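Local structure of kirola (Actinidia deliciosa, 4IGV) at residues A[26-29]-A[30-33]; A[59-63]-A[64-68]. The protein is a kiwifruit allergen of the major latex and ripening-related protein family, related to PR-10 proteins, and probably binds small hydrophobic ligands. All coordinates share one frame; numbering follows the deposited sequence. Where two conformers were deposited one is given.

Contact 1: residues A[26-29]-A[30-33]; sequences YRLY and LISE
Leu30 packs against the bent side chain of Arg27 and alongside the ring of Tyr29, its CD1 branch under the guanidinium and its CD2 branch between Tyr29 CE1 and Arg27 NH2. CD1 sits over the centre of one guanidinium face, 3.8 Å from Arg27 CZ, and also touches the root of that chain, 3.7 Å from Arg27 CB. Leu30 CD2 meets the ring carbon CE1 of Tyr29 at 3.9 Å, the two side chains running in the same direction. The arginine folds back through a bend at chi3 (65°), which carries NE to the tyrosine hydroxyl: NE donates to Tyr29 OH over 2.9 Å, nearly straight at 168° and within the guanidinium plane. The guanidinium is thus held at its edge by the phenol and on a face by leucine. Trp49 meets the Tyr29 ring edge-to-face.

On the inner side, Leu28 CD1 and Ile31 CD1 lie 4.1 Å apart, their chains side by side; Leu28 also packs on Ile56 and Phe58, and Ile31 on Ile23 and Val42. The backbone closes a type I turn from Arg27 to Leu30, Leu30 N donating to Arg27 O at 2.9 Å. Ile31 N to Leu28 O and a longer, more bent Ser32 N to Tyr29 O follow, and the chain passes from the turn into helix 30-34, the second of the two consecutive short helices characteristic of the Bet v 1 fold.

Contact 2: residues A[59-63]-A[64-68]; sequences KYTID and GKEKT
Tyr60 CG stands between its own backbone N and carbonyl carbon (chi1 69°), which swings the ring across the neighbouring strand and over Lys67; the Lys67 chain, its CG beside the backbone N (chi1 -68°), runs on obliquely past the phenol. Both belong to a beta hairpin with a two-residue loop (Asp63-Gly64), its strands 55-62 and 65-77 joined by a type I' turn from Ile62 to Lys65. Lys67 CB lies over one face of the Tyr60 ring, 3.8 Å from its centroid and 19° off the normal, a CH-pi contact; further along, Lys67 CE approaches Ile62 CB. Tyr60 and Lys67 also form a hydrogen-bonded antiparallel pair, with Lys67 N to Tyr60 O at 2.7 Å and almost straight. A water bridges the ring's far end to the backbone, lying in the ring plane 2.7 Å from Tyr60 OH and donating to Thr68 O.

On the other face of the sheet Thr61 and Glu66 cross in a non-hydrogen-bonded pair, Thr61 OG1 standing 3.8 Å from Glu66 CG while it hydrogen-bonds to Gln40 of the next strand. Thr61 CG2 rests against Gly64 at the turn, where Asp63 and Gly64 both have positive phi. Ile62 and Tyr60 face helix 131-145, both reaching Phe136. At the hairpin end Lys65 curls back over the turn, bent at chi2 and chi4, and Ile62 O is gripped from opposite faces of its carbonyl plane, by Lys65 N at 2.9 Å and by Lys65 NZ at 2.9 Å.

Contact 1 precedes contact 2 along the chain, and the two do not touch: their centres lie about 17 Å apart and their nearest atoms about 6 Å. Strand 55-62 links them, since Leu28 of contact 1 packs on Ile56 and Phe58, just before the part of that strand that enters contact 2. Strand 39-46 is a second bridge: Ile31 and Ser32 touch its Ile39 and Val42, while it is hydrogen-bonded to Lys59 by backbone and to Thr61 OG1 through the Gln40 side chain. In Bet v 1-like proteins the curved sheet and the long C-terminal helix enclose a hydrophobic cavity; Tyr60 and Ile62, which meet helix 131-145, are consistent with a position near its border.

Contact 1: residues A[26-29]-A[30-33]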
ATOM      1  N   TYR A  26     -11.644  -1.344   2.952  1.00 11.93           N
ATOM      2  CA  TYR A  26     -12.781  -0.485   3.119  1.00 11.96           C
ATOM      3  C   TYR A  26     -12.540   0.843   3.825  1.00 13.01           C
ATOM      4  O   TYR A  26     -13.369   1.765   3.679  1.00 14.89           O
ATOM      5  CB  TYR A  26     -13.823  -1.237   3.912  1.00 13.03           C
ATOM      6  CG  TYR A  26     -14.618  -2.250   3.149  1.00 13.24           C
ATOM      7  CD1 TYR A  26     -14.563  -3.568   3.494  1.00 13.15           C
ATOM      8  CD2 TYR A  26     -15.496  -1.845   2.175  1.00 13.55           C
ATOM      9  CE1 TYR A  26     -15.351  -4.528   2.827  1.00 13.42           C
ATOM     10  CE2 TYR A  26     -16.275  -2.784   1.495  1.00 15.34           C
ATOM     11  CZ  TYR A  26     -16.174  -4.103   1.876  1.00 14.16           C
ATOM     12  OH  TYR A  26     -17.033  -5.003   1.213  1.00 18.92           O
ATOM     13  N   ARG A  27     -11.489   0.973   4.608  1.00 12.48           N
ATOM     14  CA  ARG A  27     -11.327   2.188   5.424  1.00 13.54           C
ATOM     15  C   ARG A  27      -9.901   2.717   5.328  1.00 12.60           C
ATOM     16  O   ARG A  27      -9.268   3.064   6.329  1.00 13.14           O
ATOM     17  CB  ARG A  27     -11.739   1.933   6.873  1.00 13.40           C
ATOM     18  CG  ARG A  27     -13.164   1.411   7.053  1.00 15.13           C
ATOM     19  CD  ARG A  27     -13.703   1.431   8.442  1.00 16.11           C
ATOM     20  NE  ARG A  27     -13.844   2.812   8.923  1.00 17.55           N
ATOM     21  CZ  ARG A  27     -13.863   3.204  10.191  1.00 21.18           C
ATOM     22  NH1 ARG A  27     -13.772   2.302  11.128  1.00 18.48           N
ATOM     23  NH2 ARG A  27     -13.975   4.501  10.515  1.00 25.20           N
ATOM     24  N   LEU A  28      -9.448   2.910   4.096  1.00 12.90           N
ATOM     25  CA  LEU A  28      -8.062   3.228   3.852  1.00 13.09           C
ATOM     26  C   LEU A  28      -7.686   4.590   4.422  1.00 13.23           C
ATOM     27  O   LEU A  28      -6.538   4.828   4.822  1.00 15.10           O
ATOM     28  CB  LEU A  28      -7.733   3.098   2.347  1.00 15.71           C
ATOM     29  CG  LEU A  28      -6.250   3.074   1.949  1.00 20.25           C
ATOM     30  CD1 LEU A  28      -5.442   1.937   2.598  1.00 23.34           C
ATOM     31  CD2 LEU A  28      -6.156   3.018   0.434  1.00 22.46           C
ATOM     32  N   TYR A  29      -8.656   5.486   4.499  1.00 12.56           N
ATOM     33  CA  TYR A  29      -8.483   6.784   5.105  1.00 13.65           C
ATOM     34  C   TYR A  29      -7.976   6.731   6.551  1.00 14.55           C
ATOM     35  O   TYR A  29      -7.373   7.691   7.036  1.00 16.28           O
ATOM     36  CB  TYR A  29      -9.742   7.629   5.037  1.00 14.64           C
ATOM     37  CG  TYR A  29     -10.974   6.952   5.601  1.00 15.41           C
ATOM     38  CD1 TYR A  29     -11.221   6.979   6.961  1.00 15.68           C
ATOM     39  CD2 TYR A  29     -11.875   6.270   4.807  1.00 14.75           C
ATOM     40  CE1 TYR A  29     -12.335   6.364   7.487  1.00 16.35           C
ATOM     41  CE2 TYR A  29     -12.983   5.659   5.323  1.00 14.98           C
ATOM     42  CZ  TYR A  29     -13.211   5.696   6.677  1.00 16.24           C
ATOM     43  OH  TYR A  29     -14.355   5.076   7.173  1.00 19.37           O
ATOM     44  N   LEU A  30      -8.204   5.614   7.249  1.00 13.66           N
ATOM     45  CA  LEU A  30      -7.708   5.525   8.639  1.00 14.29           C
ATOM     46  C   LEU A  30      -6.176   5.588   8.717  1.00 15.73           C
ATOM     47  O   LEU A  30      -5.645   5.879   9.783  1.00 15.68           O
ATOM     48  CB  LEU A  30      -8.193   4.230   9.291  1.00 14.87           C
ATOM     49  CG  LEU A  30      -9.663   4.170   9.561  1.00 15.69           C
ATOM     50  CD1 LEU A  30     -10.046   2.812  10.098  1.00 16.80           C
ATOM     51  CD2 LEU A  30     -10.146   5.272  10.538  1.00 18.54           C
ATOM     52  N   ILE A  31      -5.455   5.304   7.627  0.50 13.69           N
ATOM     53  CA  ILE A  31      -3.988   5.290   7.710  0.50 13.52           C
ATOM     54  C   ILE A  31      -3.406   6.688   7.847  0.50 14.11           C
ATOM     55  O   ILE A  31      -2.255   6.832   8.277  0.50 13.29           O
ATOM     56  CB  ILE A  31      -3.272   4.498   6.579  0.50 13.71           C
ATOM     57  CG1 ILE A  31      -3.404   5.201   5.212  0.50 11.70           C
ATOM     58  CG2 ILE A  31      -3.692   2.986   6.624  0.50 13.37           C
ATOM     59  CD1 ILE A  31      -2.608   4.555   4.065  0.50 14.21           C
ATOM     60  N   SER A  32      -4.163   7.719   7.474  0.50 13.98           N
ATOM     61  CA  SER A  32      -3.741   9.085   7.839  0.50 15.39           C
ATOM     62  C   SER A  32      -3.627   9.219   9.345  0.50 17.04           C
ATOM     63  O   SER A  32      -2.608   9.722   9.843  0.50 18.47           O
ATOM     64  CB  SER A  32      -4.724  10.099   7.293  0.50 16.45           C
ATOM     65  OG  SER A  32      -4.748   9.932   5.893  0.50 16.78           O
ATOM     66  N   GLU A  33      -4.633   8.729  10.069  1.00 17.68           N
ATOM     67  CA  GLU A  33      -4.665   8.833  11.509  1.00 20.12           C
ATOM     68  C   GLU A  33      -3.624   7.947  12.207  1.00 19.05           C
ATOM     69  O   GLU A  33      -3.038   8.354  13.232  1.00 19.83           O
ATOM     70  CB  GLU A  33      -6.088   8.482  11.954  1.00 23.59           C
ATOM     71  CG  GLU A  33      -6.253   8.050  13.354  1.00 30.64           C
ATOM     72  CD  GLU A  33      -7.674   7.494  13.578  1.00 37.90           C
ATOM     73  OE1 GLU A  33      -8.599   8.337  13.651  1.00 42.43           O
ATOM     74  OE2 GLU A  33      -7.851   6.244  13.656  1.00 41.26           O
TER

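Contact 2: residues A[59-63]-A[64-68]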
ATOM      1  N   LYS A  59      -1.734  11.593  -0.409  1.00 15.19           N
ATOM      2  CA  LYS A  59      -0.755  12.604  -0.092  1.00 16.46           C
ATOM      3  C   LYS A  59       0.138  11.958   0.968  1.00 15.21           C
ATOM      4  O   LYS A  59      -0.349  11.538   2.017  1.00 16.05           O
ATOM      5  CB  LYS A  59      -1.414  13.852   0.486  1.00 19.17           C
ATOM      6  CG  LYS A  59      -2.313  14.555  -0.499  1.00 24.76           C
ATOM      7  CD  LYS A  59      -2.919  15.773   0.145  1.00 31.50           C
ATOM      8  CE  LYS A  59      -1.883  16.805   0.465  1.00 35.50           C
ATOM      9  NZ  LYS A  59      -2.522  18.102   0.829  1.00 41.49           N
ATOM     10  N   TYR A  60       1.434  11.845   0.684  1.00 15.76           N
ATOM     11  CA  TYR A  60       2.350  11.162   1.548  1.00 16.38           C
ATOM     12  C   TYR A  60       3.709  11.805   1.580  1.00 17.95           C
ATOM     13  O   TYR A  60       3.988  12.713   0.788  1.00 18.67           O
ATOM     14  CB  TYR A  60       2.433   9.651   1.143  1.00 16.78           C
ATOM     15  CG  TYR A  60       3.089   9.298  -0.183  1.00 15.39           C
ATOM     16  CD1 TYR A  60       4.375   8.833  -0.237  1.00 16.52           C
ATOM     17  CD2 TYR A  60       2.410   9.434  -1.387  1.00 15.06           C
ATOM     18  CE1 TYR A  60       4.985   8.461  -1.484  1.00 16.90           C
ATOM     19  CE2 TYR A  60       3.002   9.094  -2.615  1.00 15.73           C
ATOM     20  CZ  TYR A  60       4.269   8.591  -2.656  1.00 18.99           C
ATOM     21  OH  TYR A  60       4.865   8.247  -3.852  1.00 22.76           O
ATOM     22  N   THR A  61       4.530  11.379   2.519  1.00 18.00           N
ATOM     23  CA  THR A  61       5.846  11.935   2.690  1.00 20.56           C
ATOM     24  C   THR A  61       6.849  10.797   2.776  1.00 22.00           C
ATOM     25  O   THR A  61       6.676   9.865   3.570  1.00 25.57           O
ATOM     26  CB  THR A  61       5.887  12.799   3.958  1.00 21.45           C
ATOM     27  OG1 THR A  61       4.974  13.900   3.829  1.00 23.53           O
ATOM     28  CG2 THR A  61       7.293  13.351   4.216  1.00 24.55           C
ATOM     29  N   ILE A  62       7.897  10.899   1.962  1.00 23.41           N
ATOM     30  CA  ILE A  62       8.991   9.923   1.899  1.00 25.81           C
ATOM     31  C   ILE A  62      10.286  10.710   2.041  1.00 26.47           C
ATOM     32  O   ILE A  62      10.536  11.663   1.283  1.00 25.78           O
ATOM     33  CB  ILE A  62       9.047   9.220   0.484  1.00 28.50           C
ATOM     34  CG1 ILE A  62       7.890   8.255   0.254  1.00 30.99           C
ATOM     35  CG2 ILE A  62      10.453   8.529   0.301  1.00 33.46           C
ATOM     36  CD1 ILE A  62       8.230   6.789   0.525  1.00 34.99           C
ATOM     37  N   ASP A  63      11.101  10.314   3.018  1.00 28.49           N
ATOM     38  CA  ASP A  63      12.353  11.013   3.324  1.00 30.84           C
ATOM     39  C   ASP A  63      12.142  12.520   3.475  1.00 30.11           C
ATOM     40  O   ASP A  63      12.916  13.325   2.957  1.00 31.63           O
ATOM     41  CB  ASP A  63      13.414  10.697   2.262  1.00 33.57           C
ATOM     42  CG  ASP A  63      13.951   9.261   2.367  1.00 37.79           C
ATOM     43  OD1 ASP A  63      13.654   8.562   3.352  1.00 41.47           O
ATOM     44  OD2 ASP A  63      14.716   8.837   1.473  1.00 46.36           O
ATOM     45  N   GLY A  64      11.064  12.883   4.168  1.00 30.27           N
ATOM     46  CA  GLY A  64      10.701  14.288   4.420  1.00 30.10           C
ATOM     47  C   GLY A  64      10.173  15.083   3.239  1.00 30.81           C
ATOM     48  O   GLY A  64       9.974  16.300   3.360  1.00 35.12           O
ATOM     49  N   LYS A  65      10.013  14.440   2.087  1.00 28.85           N
ATOM     50  CA  LYS A  65       9.473  15.148   0.930  1.00 28.33           C
ATOM     51  C   LYS A  65       8.091  14.693   0.568  1.00 24.87           C
ATOM     52  O   LYS A  65       7.782  13.484   0.536  1.00 24.13           O
ATOM     53  CB  LYS A  65      10.371  15.054  -0.261  1.00 31.67           C
ATOM     54  CG  LYS A  65      10.631  13.707  -0.842  1.00 33.75           C
ATOM     55  CD  LYS A  65      12.140  13.555  -1.171  1.00 43.07           C
ATOM     56  CE  LYS A  65      12.378  12.250  -1.937  1.00 46.73           C
ATOM     57  NZ  LYS A  65      11.878  11.057  -1.186  1.00 44.43           N
ATOM     58  N   GLU A  66       7.261  15.688   0.299  1.00 24.66           N
ATOM     59  CA  GLU A  66       5.855  15.457   0.059  1.00 23.21           C
ATOM     60  C   GLU A  66       5.666  14.984  -1.380  1.00 21.57           C
ATOM     61  O   GLU A  66       6.241  15.565  -2.331  1.00 23.99           O
ATOM     62  CB  GLU A  66       5.017  16.701   0.356  1.00 25.22           C
ATOM     63  CG  GLU A  66       5.063  17.139   1.831  1.00 29.93           C
ATOM     64  CD  GLU A  66       4.137  18.313   2.144  1.00 38.34           C
ATOM     65  OE1 GLU A  66       3.349  18.748   1.277  1.00 44.97           O
ATOM     66  OE2 GLU A  66       4.232  18.812   3.279  1.00 46.25           O
ATOM     67  N   LYS A  67       4.919  13.897  -1.492  1.00 19.62           N
ATOM     68  CA  LYS A  67       4.626  13.275  -2.767  1.00 19.58           C
ATOM     69  C   LYS A  67       3.142  13.020  -2.898  1.00 17.94           C
ATOM     70  O   LYS A  67       2.409  13.054  -1.917  1.00 18.25           O
ATOM     71  CB  LYS A  67       5.389  11.984  -2.912  1.00 19.98           C
ATOM     72  CG  LYS A  67       6.928  12.238  -3.028  1.00 24.59           C
ATOM     73  CD  LYS A  67       7.684  10.999  -3.310  1.00 29.37           C
ATOM     74  CE  LYS A  67       9.161  11.232  -3.113  1.00 32.10           C
ATOM     75  NZ  LYS A  67       9.882  11.428  -4.369  1.00 38.36           N
ATOM     76  N   THR A  68       2.694  12.762  -4.120  1.00 18.27           N
ATOM     77  CA  THR A  68       1.310  12.365  -4.336  1.00 17.55           C
ATOM     78  C   THR A  68       1.242  11.170  -5.284  1.00 16.90           C
ATOM     79  O   THR A  68       2.170  10.935  -6.058  1.00 17.78           O
ATOM     80  CB  THR A  68       0.396  13.493  -4.890  1.00 18.55           C
ATOM     81  OG1 THR A  68       0.782  13.856  -6.236  1.00 23.49           O
ATOM     82  CG2 THR A  68       0.421  14.708  -4.001  1.00 20.31           C
TER
HETATM   83  O   HOH W   1       3.916   8.669  -6.353  1.00 19.12           O